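Local coordinates for hemerythrin HHE cation binding domain protein (Mycobacterium kansasii, PDB 6TYJ), which binds iron or zinc ions inside a hemerythrin-like four-helix bundle, although its physiological role is not established, at residues 29-34 against 102-107; 54-59 against 155-160; 70-75 against 120-125. One frame throughout, in Å; residues are numbered along the deposited sequence.

All three contacts belong to an all-helical, hemerythrin-like chain. Contact 1 joins the end of helix 12-32 to the start of helix 100-121. Contact 3 joins the other end of helix 100-121 to the start of helix 70-91. Their centres lie about 28 Å apart, so the two mark opposite ends of this helix. Contact 2 links helix 38-65 to helix 133-161, which runs along the bundle; its centre is about 22 Å from that of contact 1 and about 23 Å from that of contact 3. Along the chain the segments follow as 29-34, 54-59, 70-75, 102-107, 120-125 and 155-160. No two contacts touch. Zinc ions are bound between the end contacts; H54, E58 and D59 are among the ligands.

Contact 1 (29-34 against 102-107); sequences KISEAP and DEWNSF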
ATOM      1  N   LYS A  29       2.850  14.540  -2.623  1.00 26.16           N
ATOM      2  CA  LYS A  29       1.859  15.551  -2.996  1.00 27.88           C
ATOM      3  C   LYS A  29       0.997  15.948  -1.801  1.00 24.31           C
ATOM      4  O   LYS A  29       0.684  17.136  -1.614  1.00 24.67           O
ATOM      5  CB  LYS A  29       0.974  15.048  -4.142  1.00 26.29           C
ATOM      6  CG  LYS A  29       1.700  14.859  -5.444  1.00 34.84           C
ATOM      7  CD  LYS A  29       0.728  14.753  -6.595  1.00 46.31           C
ATOM      8  CE  LYS A  29       0.051  16.089  -6.845  1.00 55.05           C
ATOM      9  NZ  LYS A  29      -0.561  16.133  -8.205  1.00 62.59           N
ATOM     10  N   ILE A  30       0.597  14.972  -0.992  1.00 19.89           N
ATOM     11  CA  ILE A  30      -0.143  15.273   0.230  1.00 17.50           C
ATOM     12  C   ILE A  30       0.663  16.200   1.119  1.00 26.13           C
ATOM     13  O   ILE A  30       0.168  17.247   1.556  1.00 22.41           O
ATOM     14  CB  ILE A  30      -0.516  13.971   0.958  1.00 18.84           C
ATOM     15  CG1 ILE A  30      -1.515  13.216   0.098  1.00 17.07           C
ATOM     16  CG2 ILE A  30      -1.088  14.299   2.353  1.00 21.31           C
ATOM     17  CD1 ILE A  30      -1.655  11.764   0.509  1.00 17.76           C
ATOM     18  N   SER A  31       1.934  15.847   1.370  1.00 25.69           N
ATOM     19  CA  SER A  31       2.787  16.656   2.243  1.00 27.40           C
ATOM     20  C   SER A  31       2.922  18.073   1.737  1.00 26.43           C
ATOM     21  O   SER A  31       3.053  19.017   2.538  1.00 28.81           O
ATOM     22  CB  SER A  31       4.183  16.051   2.344  1.00 24.52           C
ATOM     23  OG  SER A  31       4.151  14.743   2.859  1.00 30.23           O
ATOM     24  N   GLU A  32       2.931  18.248   0.421  1.00 25.63           N
ATOM     25  CA  GLU A  32       3.186  19.562  -0.145  1.00 26.59           C
ATOM     26  C   GLU A  32       1.942  20.437  -0.182  1.00 27.82           C
ATOM     27  O   GLU A  32       2.076  21.665  -0.286  1.00 32.01           O
ATOM     28  CB  GLU A  32       3.752  19.432  -1.564  1.00 30.91           C
ATOM     29  CG  GLU A  32       5.186  18.932  -1.664  1.00 42.91           C
ATOM     30  CD  GLU A  32       5.556  18.543  -3.100  1.00 57.84           C
ATOM     31  OE1 GLU A  32       4.629  18.321  -3.918  1.00 59.72           O
ATOM     32  OE2 GLU A  32       6.767  18.454  -3.410  1.00 59.47           O
ATOM     33  N   ALA A  33       0.737  19.836  -0.101  1.00 25.99           N
ATOM     34  CA  ALA A  33      -0.505  20.579  -0.159  1.00 21.61           C
ATOM     35  C   ALA A  33      -0.819  21.195   1.208  1.00 22.59           C
ATOM     36  O   ALA A  33      -0.391  20.683   2.248  1.00 26.06           O
ATOM     37  CB  ALA A  33      -1.640  19.649  -0.595  1.00 24.78           C
ATOM     38  N   PRO A  34      -1.498  22.334   1.228  1.00 25.31           N
ATOM     39  CA  PRO A  34      -1.770  23.003   2.506  1.00 28.29           C
ATOM     40  C   PRO A  34      -2.653  22.130   3.392  1.00 26.41           C
ATOM     41  O   PRO A  34      -3.530  21.413   2.906  1.00 22.73           O
ATOM     42  CB  PRO A  34      -2.483  24.295   2.082  1.00 25.47           C
ATOM     43  CG  PRO A  34      -2.023  24.546   0.666  1.00 23.22           C
ATOM     44  CD  PRO A  34      -1.916  23.131   0.068  1.00 23.31           C
ATOM     45  N   ASP A 102       2.076  16.500  12.659  1.00 33.37           N
ATOM     46  CA  ASP A 102       2.887  15.495  13.345  1.00 36.56           C
ATOM     47  C   ASP A 102       2.360  14.087  13.093  1.00 30.96           C
ATOM     48  O   ASP A 102       3.141  13.162  12.855  1.00 33.77           O
ATOM     49  CB  ASP A 102       2.922  15.768  14.845  1.00 35.46           C
ATOM     50  CG  ASP A 102       3.967  16.763  15.224  1.00 48.84           C
ATOM     51  OD1 ASP A 102       4.744  17.185  14.343  1.00 54.79           O
ATOM     52  OD2 ASP A 102       4.004  17.117  16.415  1.00 48.68           O
ATOM     53  N   GLU A 103       1.033  13.902  13.146  1.00 27.94           N
ATOM     54  CA  GLU A 103       0.478  12.575  12.891  1.00 31.51           C
ATOM     55  C   GLU A 103       0.691  12.155  11.444  1.00 26.01           C
ATOM     56  O   GLU A 103       1.004  10.987  11.173  1.00 25.84           O
ATOM     57  CB  GLU A 103      -1.009  12.545  13.242  1.00 31.09           C
ATOM     58  CG  GLU A 103      -1.322  12.788  14.726  1.00 28.08           C
ATOM     59  CD  GLU A 103      -0.715  11.741  15.657  1.00 41.66           C
ATOM     60  OE1 GLU A 103      -0.347  10.634  15.199  1.00 37.31           O
ATOM     61  OE2 GLU A 103      -0.592  12.031  16.862  1.00 43.92           O
ATOM     62  N   TRP A 104       0.526  13.083  10.501  1.00 24.68           N
ATOM     63  CA  TRP A 104       0.764  12.740   9.101  1.00 27.19           C
ATOM     64  C   TRP A 104       2.207  12.289   8.899  1.00 27.42           C
ATOM     65  O   TRP A 104       2.468  11.270   8.248  1.00 26.70           O
ATOM     66  CB  TRP A 104       0.439  13.928   8.189  1.00 26.93           C
ATOM     67  CG  TRP A 104       1.036  13.734   6.822  1.00 22.25           C
ATOM     68  CD1 TRP A 104       2.095  14.389   6.291  1.00 24.96           C
ATOM     69  CD2 TRP A 104       0.649  12.746   5.862  1.00 19.10           C
ATOM     70  NE1 TRP A 104       2.383  13.897   5.032  1.00 26.52           N
ATOM     71  CE2 TRP A 104       1.499  12.891   4.749  1.00 23.94           C
ATOM     72  CE3 TRP A 104      -0.359  11.774   5.824  1.00 24.49           C
ATOM     73  CZ2 TRP A 104       1.394  12.095   3.613  1.00 20.56           C
ATOM     74  CZ3 TRP A 104      -0.463  10.970   4.694  1.00 25.10           C
ATOM     75  CH2 TRP A 104       0.408  11.141   3.605  1.00 21.11           C
ATOM     76  N   ASN A 105       3.158  13.010   9.489  1.00 27.25           N
ATOM     77  CA  ASN A 105       4.561  12.631   9.320  1.00 26.70           C
ATOM     78  C   ASN A 105       4.848  11.268   9.936  1.00 33.53           C
ATOM     79  O   ASN A 105       5.608  10.479   9.367  1.00 30.36           O
ATOM     80  CB  ASN A 105       5.472  13.703   9.919  1.00 33.69           C
ATOM     81  CG  ASN A 105       5.542  14.935   9.054  1.00 34.41           C
ATOM     82  OD1 ASN A 105       5.445  14.846   7.828  1.00 36.41           O
ATOM     83  ND2 ASN A 105       5.725  16.100   9.678  1.00 32.55           N
ATOM     84  N   SER A 106       4.259  10.980  11.100  1.00 26.74           N
ATOM     85  CA  SER A 106       4.438   9.672  11.718  1.00 29.54           C
ATOM     86  C   SER A 106       3.886   8.571  10.820  1.00 24.81           C
ATOM     87  O   SER A 106       4.496   7.505  10.687  1.00 32.10           O
ATOM     88  CB  SER A 106       3.768   9.639  13.094  1.00 38.12           C
ATOM     89  OG  SER A 106       4.457  10.482  14.014  1.00 38.57           O
ATOM     90  N   PHE A 107       2.741   8.811  10.196  1.00 30.20           N
ATOM     91  CA  PHE A 107       2.189   7.821   9.279  1.00 30.21           C
ATOM     92  C   PHE A 107       3.059   7.667   8.037  1.00 26.34           C
ATOM     93  O   PHE A 107       3.365   6.535   7.614  1.00 24.11           O
ATOM     94  CB  PHE A 107       0.765   8.208   8.884  1.00 26.85           C
ATOM     95  CG  PHE A 107       0.167   7.284   7.865  1.00 22.05           C
ATOM     96  CD1 PHE A 107      -0.207   5.995   8.217  1.00 26.03           C
ATOM     97  CD2 PHE A 107       0.001   7.701   6.551  1.00 25.54           C
ATOM     98  CE1 PHE A 107      -0.755   5.148   7.291  1.00 25.94           C
ATOM     99  CE2 PHE A 107      -0.535   6.848   5.604  1.00 27.20           C
ATOM    100  CZ  PHE A 107      -0.914   5.567   5.969  1.00 28.61           C
TER
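W104 reaches across to I30 and S31 at one end of the four-helix bundle of the hemerythrin fold. Here the last turn of helix 12-32 meets the start of helix 100-121. The nearest backbones are those of S31 and W104, with CA atoms 8.2 Å apart, so the indole bridges most of the gap.

The tight part is apolar. I30 CG2 sits over one face of the indole, 3.7 Å from the centroid of the six-membered ring of W104 and only 18° off its normal. This is a CH-pi contact, displaced a little toward the rim. The two side chains cross at about a right angle. I30 CB adds a touch at 3.8 Å from W104 CZ2, and I30 CD1 reaches W104 CH2, also at 3.8 Å. The torsion of I30 explains this: chi1 of -67° puts CG1 beside the backbone N and leaves CG2 anti to it, directed at the ring. I30 also packs on L43 and L47 of helix 38-65. R40 of that helix makes a cation-pi contact with W104. Both I30 and W104 are buried.

The more open, polar side lies at S31. Beyond it the helix ends, and A33 is the first residue to leave helical backbone angles. S31 is partly exposed, yet its hydroxyl is firmly held. OG approaches the pyrrole edge of the indole. It also bonds to the backbone O of G27 one turn back and to K108 NZ. Three partners thus hold the hydroxyl, and one of them fixes the indole edge: W104 NE1 donates to S31 OG at 2.9 Å, nearly straight at 163°, with the oxygen in the ring plane.

Contact 2 (54-59 against 155-160); sequences HFRIED and LYKLRT. With ZN (zinc ion), chain B; ZN (zinc ion), chain D.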
ATOM      1  N   HIS A  54      -2.936  -2.056  -2.849  1.00 17.18           N
ATOM      2  CA  HIS A  54      -1.558  -2.501  -2.741  1.00 15.53           C
ATOM      3  C   HIS A  54      -1.411  -3.631  -1.739  1.00 17.94           C
ATOM      4  O   HIS A  54      -0.809  -4.677  -2.051  1.00 16.58           O
ATOM      5  CB  HIS A  54      -0.689  -1.330  -2.316  1.00 14.75           C
ATOM      6  CG  HIS A  54       0.764  -1.644  -2.334  1.00 16.19           C
ATOM      7  ND1 HIS A  54       1.504  -1.641  -3.489  1.00 20.58           N
ATOM      8  CD2 HIS A  54       1.620  -1.962  -1.335  1.00 20.47           C
ATOM      9  CE1 HIS A  54       2.762  -1.942  -3.208  1.00 20.04           C
ATOM     10  NE2 HIS A  54       2.850  -2.151  -1.907  1.00 22.13           N
ATOM     11  N   PHE A  55      -1.960  -3.447  -0.530  1.00 19.69           N
ATOM     12  CA  PHE A  55      -1.869  -4.502   0.473  1.00 19.01           C
ATOM     13  C   PHE A  55      -2.615  -5.743   0.021  1.00 20.97           C
ATOM     14  O   PHE A  55      -2.185  -6.857   0.332  1.00 20.19           O
ATOM     15  CB  PHE A  55      -2.380  -4.021   1.833  1.00 19.87           C
ATOM     16  CG  PHE A  55      -1.389  -3.164   2.574  1.00 24.73           C
ATOM     17  CD1 PHE A  55      -0.212  -2.758   1.963  1.00 33.51           C
ATOM     18  CD2 PHE A  55      -1.626  -2.802   3.890  1.00 24.59           C
ATOM     19  CE1 PHE A  55       0.719  -1.963   2.645  1.00 33.22           C
ATOM     20  CE2 PHE A  55      -0.715  -2.020   4.572  1.00 25.24           C
ATOM     21  CZ  PHE A  55       0.465  -1.604   3.948  1.00 24.42           C
ATOM     22  N   ARG A  56      -3.719  -5.577  -0.717  1.00 17.03           N
ATOM     23  CA  ARG A  56      -4.469  -6.752  -1.176  1.00 17.24           C
ATOM     24  C   ARG A  56      -3.690  -7.537  -2.215  1.00 21.78           C
ATOM     25  O   ARG A  56      -3.672  -8.782  -2.163  1.00 19.98           O
ATOM     26  CB  ARG A  56      -5.819  -6.326  -1.740  1.00 24.71           C
ATOM     27  CG  ARG A  56      -6.834  -5.944  -0.685  1.00 35.03           C
ATOM     28  CD  ARG A  56      -8.196  -5.724  -1.307  1.00 29.76           C
ATOM     29  NE  ARG A  56      -9.072  -5.038  -0.373  1.00 34.22           N
ATOM     30  CZ  ARG A  56      -9.942  -5.653   0.414  1.00 49.86           C
ATOM     31  NH1 ARG A  56     -10.057  -6.971   0.367  1.00 46.01           N
ATOM     32  NH2 ARG A  56     -10.707  -4.948   1.232  1.00 55.84           N
ATOM     33  N   ILE A  57      -3.080  -6.858  -3.200  1.00 21.22           N
ATOM     34  CA  ILE A  57      -2.326  -7.660  -4.156  0.57 23.90           C
ATOM     35  C   ILE A  57      -1.125  -8.308  -3.486  1.00 18.51           C
ATOM     36  O   ILE A  57      -0.782  -9.454  -3.848  1.00 19.41           O
ATOM     37  CB  ILE A  57      -1.920  -6.891  -5.432  0.57 20.06           C
ATOM     38  CG1 ILE A  57      -0.871  -5.818  -5.169  0.57 17.12           C
ATOM     39  CG2 ILE A  57      -3.150  -6.310  -6.137  0.57 25.56           C
ATOM     40  CD1 ILE A  57      -0.351  -5.230  -6.470  0.57 26.00           C
ATOM     41  N   GLU A  58      -0.516  -7.665  -2.482  1.00 18.60           N
ATOM     42  CA  GLU A  58       0.570  -8.307  -1.750  1.00 19.40           C
ATOM     43  C   GLU A  58       0.039  -9.529  -0.993  1.00 17.79           C
ATOM     44  O   GLU A  58       0.592 -10.637  -1.113  1.00 19.79           O
ATOM     45  CB  GLU A  58       1.279  -7.267  -0.843  1.00 16.32           C
ATOM     46  CG  GLU A  58       2.210  -6.366  -1.632  1.00 18.92           C
ATOM     47  CD  GLU A  58       2.842  -5.314  -0.789  1.00 26.56           C
ATOM     48  OE1 GLU A  58       2.371  -5.071   0.314  1.00 28.37           O
ATOM     49  OE2 GLU A  58       3.817  -4.731  -1.286  1.00 17.29           O
ATOM     50  N   ASP A  59      -1.078  -9.372  -0.256  1.00 15.98           N
ATOM     51  CA  ASP A  59      -1.562 -10.466   0.572  1.00 17.94           C
ATOM     52  C   ASP A  59      -2.184 -11.587  -0.257  1.00 19.58           C
ATOM     53  O   ASP A  59      -2.112 -12.747   0.145  1.00 21.24           O
ATOM     54  CB  ASP A  59      -2.606  -9.963   1.568  1.00 20.01           C
ATOM     55  CG  ASP A  59      -2.001  -9.170   2.706  1.00 25.06           C
ATOM     56  OD1 ASP A  59      -0.789  -9.355   2.987  1.00 23.82           O
ATOM     57  OD2 ASP A  59      -2.751  -8.396   3.322  1.00 25.13           O
ATOM     58  N   LEU A 155     -13.018   1.922  -5.289  1.00 26.50           N
ATOM     59  CA  LEU A 155     -13.763   3.127  -5.662  1.00 31.77           C
ATOM     60  C   LEU A 155     -15.243   2.966  -5.362  1.00 32.53           C
ATOM     61  O   LEU A 155     -15.887   3.889  -4.849  1.00 34.34           O
ATOM     62  CB  LEU A 155     -13.581   3.419  -7.148  1.00 30.36           C
ATOM     63  CG  LEU A 155     -12.199   3.921  -7.522  1.00 27.56           C
ATOM     64  CD1 LEU A 155     -12.086   3.931  -9.026  1.00 35.37           C
ATOM     65  CD2 LEU A 155     -12.057   5.304  -6.947  1.00 41.53           C
ATOM     66  N   TYR A 156     -15.805   1.808  -5.718  1.00 30.60           N
ATOM     67  CA  TYR A 156     -17.203   1.524  -5.396  1.00 34.23           C
ATOM     68  C   TYR A 156     -17.462   1.722  -3.907  1.00 30.65           C
ATOM     69  O   TYR A 156     -18.449   2.352  -3.515  1.00 39.31           O
ATOM     70  CB  TYR A 156     -17.559   0.109  -5.831  1.00 31.63           C
ATOM     71  CG  TYR A 156     -18.985  -0.324  -5.554  1.00 30.55           C
ATOM     72  CD1 TYR A 156     -20.007  -0.044  -6.447  1.00 42.14           C
ATOM     73  CD2 TYR A 156     -19.289  -1.038  -4.412  1.00 30.38           C
ATOM     74  CE1 TYR A 156     -21.313  -0.477  -6.201  1.00 48.23           C
ATOM     75  CE2 TYR A 156     -20.582  -1.458  -4.145  1.00 37.78           C
ATOM     76  CZ  TYR A 156     -21.588  -1.180  -5.045  1.00 48.22           C
ATOM     77  OH  TYR A 156     -22.868  -1.605  -4.776  1.00 60.66           O
ATOM     78  N   LYS A 157     -16.572   1.203  -3.063  1.00 30.02           N
ATOM     79  CA  LYS A 157     -16.721   1.400  -1.623  1.00 29.42           C
ATOM     80  C   LYS A 157     -16.664   2.877  -1.254  1.00 33.97           C
ATOM     81  O   LYS A 157     -17.516   3.378  -0.509  1.00 34.98           O
ATOM     82  CB  LYS A 157     -15.635   0.638  -0.872  1.00 29.26           C
ATOM     83  CG  LYS A 157     -15.718  -0.856  -1.014  1.00 40.01           C
ATOM     84  CD  LYS A 157     -14.534  -1.503  -0.340  1.00 48.09           C
ATOM     85  CE  LYS A 157     -14.558  -2.999  -0.525  1.00 53.26           C
ATOM     86  NZ  LYS A 157     -13.271  -3.598  -0.094  1.00 63.48           N
ATOM     87  N   LEU A 158     -15.645   3.587  -1.745  1.00 30.42           N
ATOM     88  CA  LEU A 158     -15.498   4.991  -1.375  1.00 31.42           C
ATOM     89  C   LEU A 158     -16.682   5.805  -1.861  1.00 38.37           C
ATOM     90  O   LEU A 158     -17.204   6.658  -1.130  1.00 40.93           O
ATOM     91  CB  LEU A 158     -14.196   5.542  -1.951  1.00 30.76           C
ATOM     92  CG  LEU A 158     -13.991   7.048  -1.735  1.00 34.95           C
ATOM     93  CD1 LEU A 158     -13.904   7.358  -0.256  1.00 39.59           C
ATOM     94  CD2 LEU A 158     -12.749   7.515  -2.461  1.00 34.72           C
ATOM     95  N   ARG A 159     -17.143   5.528  -3.085  1.00 41.50           N
ATOM     96  CA  ARG A 159     -18.240   6.288  -3.676  1.00 47.02           C
ATOM     97  C   ARG A 159     -19.564   5.979  -2.990  1.00 52.28           C
ATOM     98  O   ARG A 159     -20.310   6.896  -2.629  1.00 60.06           O
ATOM     99  CB  ARG A 159     -18.334   6.006  -5.180  1.00 44.52           C
ATOM    100  N   THR A 160     -19.879   4.700  -2.796  1.00 41.57           N
ATOM    101  CA  THR A 160     -21.201   4.352  -2.290  1.00 43.06           C
ATOM    102  C   THR A 160     -21.277   4.260  -0.770  1.00 46.82           C
ATOM    103  O   THR A 160     -22.355   4.494  -0.206  1.00 48.51           O
ATOM    104  CB  THR A 160     -21.682   3.028  -2.893  1.00 45.53           C
ATOM    105  OG1 THR A 160     -20.914   1.945  -2.359  1.00 42.80           O
ATOM    106  CG2 THR A 160     -21.537   3.058  -4.410  1.00 48.45           C
TER
HETATM  107 ZN    ZN B 300       4.523  -2.972  -0.931  0.90 20.97          ZN
HETATM  108 ZN    ZN D 302      -1.752  -7.554   4.782  0.58 16.41          ZN
HETATM  109  O   HOH W   1      -1.417  -8.725   6.255  0.67 21.79           O
HETATM  110  O   HOH W   2      -3.102  -6.211   5.386  1.00 30.21           O
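R56 and K157 approach from opposite directions and meet only at their ends. R56 leaves helix 38-65 with its CB directed toward helix 133-161. CG stands anti to the carbonyl carbon, and the chain then runs extended through CD to NE (chi2 -172°, chi3 -166°). The side chain packs on Y150, also of helix 133-161. NE forms a salt bridge with D52 OD1, one turn earlier. R56 CZ lies 3.9 Å from K157 NZ. At the tip, R56 NH2 comes to 3.2 Å from K157 NZ. Both are donors, so the close approach is one of like charges. The D52 carboxylate probably eases it. K157 is extended too, and the contact stays at the surface.

The metal-binding residues of segment 54-59 point elsewhere. H54 and E58 are buried. H54 NE2 binds one zinc at 2.1 Å. E58 OE2, one helical turn on, binds the same ion at 1.9 Å, and E58 OE1 binds a second zinc. A hydrogen bond between H54 ND1 and H19 ND1, with the metal bond at NE2, limits rotation of the imidazole. D59, partly exposed, holds a separate zinc through OD2 at 2.0 Å, together with H80 and two waters. H20, H114 and E118 complete the first site. This HxxxE pair on a bundle helix, with its carboxylate bridging two metals, is typical of the dinuclear site of hemerythrins.

Contact 3 (70-75 against 120-125); sequences TKLIAV and RDMIPA
M122 is folded at two torsions, chi2 -71° and chi3 -85°, and this bend swings its thioether back onto L72 and I73. I73 contributes a torsion of its own. Its CB points away from segment 120-125, but CG1 stands anti to the carbonyl carbon (chi1 -71°) and the bent chain brings CD1 round to M122. The two side chains cross at about a right angle, with I73 CD1 3.6 Å from M122 CE. M122 SD rests 3.7 Å from L72 CB.

Farther out, L72 turns its branched end to D121. L72 CD2 crosses against D121 at about a right angle, 3.7 Å from D121 OD2 and 3.9 Å from D121 CB. L72 CD1 meets the backbone instead, 3.9 Å from D121 O. The contact is thus van der Waals throughout. R120 NE forms a salt bridge with D121 OD1, though the hydrogen bond within it is weak; this probably offsets part of the charge. D121 OD2 has the like charge of E117 nearby.

M122 is buried, its side chain about 4 Å from that of the metal ligand E118. The contact lies at one end of the hemerythrin-like four-helix bundle, joining the start of helix 70-91 to the end of helix 100-121. L66, in the turn before helix 70-91, touches both I73 and M122. Helix 38-65 packs here too: its Y63 touches I73 and M122, and Y62 OH bonds to M122 O.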
ATOM      1  N   THR A  70       9.200 -18.315   5.327  1.00 25.06           N
ATOM      2  CA  THR A  70       8.140 -18.214   6.334  1.00 26.45           C
ATOM      3  C   THR A  70       8.393 -17.068   7.311  1.00 29.64           C
ATOM      4  O   THR A  70       7.452 -16.354   7.669  1.00 27.04           O
ATOM      5  CB  THR A  70       7.945 -19.526   7.106  1.00 31.14           C
ATOM      6  OG1 THR A  70       9.101 -19.833   7.881  1.00 35.29           O
ATOM      7  CG2 THR A  70       7.644 -20.665   6.155  1.00 31.97           C
ATOM      8  N   LYS A  71       9.642 -16.881   7.767  1.00 28.61           N
ATOM      9  CA  LYS A  71       9.897 -15.803   8.724  1.00 28.85           C
ATOM     10  C   LYS A  71       9.674 -14.440   8.084  1.00 26.69           C
ATOM     11  O   LYS A  71       9.085 -13.540   8.704  1.00 27.44           O
ATOM     12  CB  LYS A  71      11.321 -15.892   9.291  1.00 33.15           C
ATOM     13  CG  LYS A  71      11.569 -14.962  10.478  1.00 41.70           C
ATOM     14  CD  LYS A  71      12.950 -15.164  11.075  1.00 45.03           C
ATOM     15  CE  LYS A  71      13.955 -14.221  10.445  1.00 56.41           C
ATOM     16  NZ  LYS A  71      15.164 -14.047  11.309  1.00 59.83           N
ATOM     17  N   LEU A  72      10.162 -14.251   6.861  1.00 27.28           N
ATOM     18  CA  LEU A  72      10.012 -12.943   6.233  1.00 29.77           C
ATOM     19  C   LEU A  72       8.564 -12.680   5.837  1.00 27.27           C
ATOM     20  O   LEU A  72       8.143 -11.511   5.761  1.00 28.51           O
ATOM     21  CB  LEU A  72      10.943 -12.826   5.031  1.00 29.52           C
ATOM     22  CG  LEU A  72      12.415 -12.592   5.375  1.00 34.27           C
ATOM     23  CD1 LEU A  72      13.275 -12.778   4.133  1.00 39.60           C
ATOM     24  CD2 LEU A  72      12.627 -11.202   5.994  1.00 36.06           C
ATOM     25  N   ILE A  73       7.794 -13.743   5.581  1.00 23.46           N
ATOM     26  CA  ILE A  73       6.370 -13.589   5.336  1.00 20.74           C
ATOM     27  C   ILE A  73       5.667 -13.104   6.592  1.00 22.14           C
ATOM     28  O   ILE A  73       4.837 -12.188   6.544  1.00 22.78           O
ATOM     29  CB  ILE A  73       5.765 -14.909   4.829  1.00 21.65           C
ATOM     30  CG1 ILE A  73       6.260 -15.177   3.413  1.00 27.50           C
ATOM     31  CG2 ILE A  73       4.282 -14.814   4.888  1.00 24.19           C
ATOM     32  CD1 ILE A  73       5.575 -14.346   2.345  1.00 26.24           C
ATOM     33  N   ALA A  74       6.013 -13.682   7.736  1.00 22.75           N
ATOM     34  CA  ALA A  74       5.433 -13.224   8.990  1.00 20.22           C
ATOM     35  C   ALA A  74       5.744 -11.753   9.216  1.00 22.61           C
ATOM     36  O   ALA A  74       4.869 -10.978   9.618  1.00 21.54           O
ATOM     37  CB  ALA A  74       5.979 -14.047  10.147  1.00 22.59           C
ATOM     38  N   VAL A  75       6.997 -11.365   8.983  1.00 20.74           N
ATOM     39  CA  VAL A  75       7.393  -9.963   9.179  1.00 21.33           C
ATOM     40  C   VAL A  75       6.624  -9.052   8.234  1.00 19.21           C
ATOM     41  O   VAL A  75       6.131  -7.989   8.639  1.00 23.01           O
ATOM     42  CB  VAL A  75       8.903  -9.828   8.981  1.00 24.46           C
ATOM     43  CG1 VAL A  75       9.274  -8.342   8.943  1.00 27.59           C
ATOM     44  CG2 VAL A  75       9.634 -10.544  10.092  1.00 25.71           C
ATOM     45  N   ARG A 120      14.134  -4.311   0.495  1.00 37.32           N
ATOM     46  CA  ARG A 120      15.358  -4.910   1.017  1.00 40.20           C
ATOM     47  C   ARG A 120      15.275  -6.435   1.079  1.00 45.38           C
ATOM     48  O   ARG A 120      16.222  -7.136   0.694  1.00 43.76           O
ATOM     49  CB  ARG A 120      15.652  -4.355   2.415  1.00 45.37           C
ATOM     50  CG  ARG A 120      16.835  -5.053   3.097  1.00 56.84           C
ATOM     51  CD  ARG A 120      17.172  -4.479   4.476  1.00 63.50           C
ATOM     52  NE  ARG A 120      16.377  -5.063   5.559  1.00 66.35           N
ATOM     53  CZ  ARG A 120      15.552  -4.367   6.339  1.00 67.56           C
ATOM     54  NH1 ARG A 120      15.413  -3.057   6.162  1.00 66.25           N
ATOM     55  NH2 ARG A 120      14.871  -4.976   7.302  1.00 67.56           N
ATOM     56  N   ASP A 121      14.158  -6.952   1.593  1.00 40.32           N
ATOM     57  CA  ASP A 121      14.025  -8.335   2.038  1.00 42.19           C
ATOM     58  C   ASP A 121      13.247  -9.221   1.081  1.00 42.41           C
ATOM     59  O   ASP A 121      13.480 -10.428   1.059  1.00 44.04           O
ATOM     60  CB  ASP A 121      13.295  -8.390   3.388  1.00 42.45           C
ATOM     61  CG  ASP A 121      14.119  -7.859   4.538  1.00 54.79           C
ATOM     62  OD1 ASP A 121      15.333  -7.630   4.362  1.00 57.41           O
ATOM     63  OD2 ASP A 121      13.536  -7.677   5.630  1.00 56.66           O
ATOM     64  N   MET A 122      12.300  -8.657   0.326  1.00 29.41           N
ATOM     65  CA  MET A 122      11.273  -9.470  -0.328  1.00 25.78           C
ATOM     66  C   MET A 122      11.125  -9.218  -1.823  1.00 28.04           C
ATOM     67  O   MET A 122      10.366  -9.952  -2.474  1.00 26.97           O
ATOM     68  CB  MET A 122       9.906  -9.266   0.351  1.00 28.06           C
ATOM     69  CG  MET A 122       9.815  -9.859   1.757  1.00 33.51           C
ATOM     70  SD  MET A 122       9.773 -11.659   1.734  1.00 42.79           S
ATOM     71  CE  MET A 122       8.022 -11.888   1.495  1.00 36.78           C
ATOM     72  N   ILE A 123      11.832  -8.234  -2.377  1.00 30.86           N
ATOM     73  CA  ILE A 123      11.859  -7.929  -3.809  1.00 30.52           C
ATOM     74  C   ILE A 123      13.313  -7.766  -4.238  1.00 32.09           C
ATOM     75  O   ILE A 123      13.945  -6.759  -3.880  1.00 34.60           O
ATOM     76  CB  ILE A 123      11.067  -6.650  -4.132  1.00 29.65           C
ATOM     77  CG1 ILE A 123       9.606  -6.767  -3.680  1.00 30.16           C
ATOM     78  CG2 ILE A 123      11.176  -6.306  -5.634  1.00 30.36           C
ATOM     79  CD1 ILE A 123       8.839  -5.436  -3.781  1.00 29.47           C
ATOM     80  N   PRO A 124      13.905  -8.710  -5.001  1.00 31.31           N
ATOM     81  CA  PRO A 124      13.310  -9.964  -5.493  1.00 26.44           C
ATOM     82  C   PRO A 124      13.074 -10.963  -4.388  1.00 32.37           C
ATOM     83  O   PRO A 124      13.438 -10.717  -3.246  1.00 32.60           O
ATOM     84  CB  PRO A 124      14.355 -10.511  -6.473  1.00 32.64           C
ATOM     85  CG  PRO A 124      15.321  -9.417  -6.691  1.00 45.87           C
ATOM     86  CD  PRO A 124      15.284  -8.540  -5.478  1.00 39.90           C
ATOM     87  N   ALA A 125      12.472 -12.103  -4.737  1.00 28.09           N
ATOM     88  CA  ALA A 125      12.100 -13.061  -3.719  1.00 28.75           C
ATOM     89  C   ALA A 125      13.324 -13.546  -2.948  1.00 27.22           C
ATOM     90  O   ALA A 125      14.430 -13.641  -3.504  1.00 33.57           O
ATOM     91  CB  ALA A 125      11.381 -14.253  -4.334  1.00 30.54           C
TER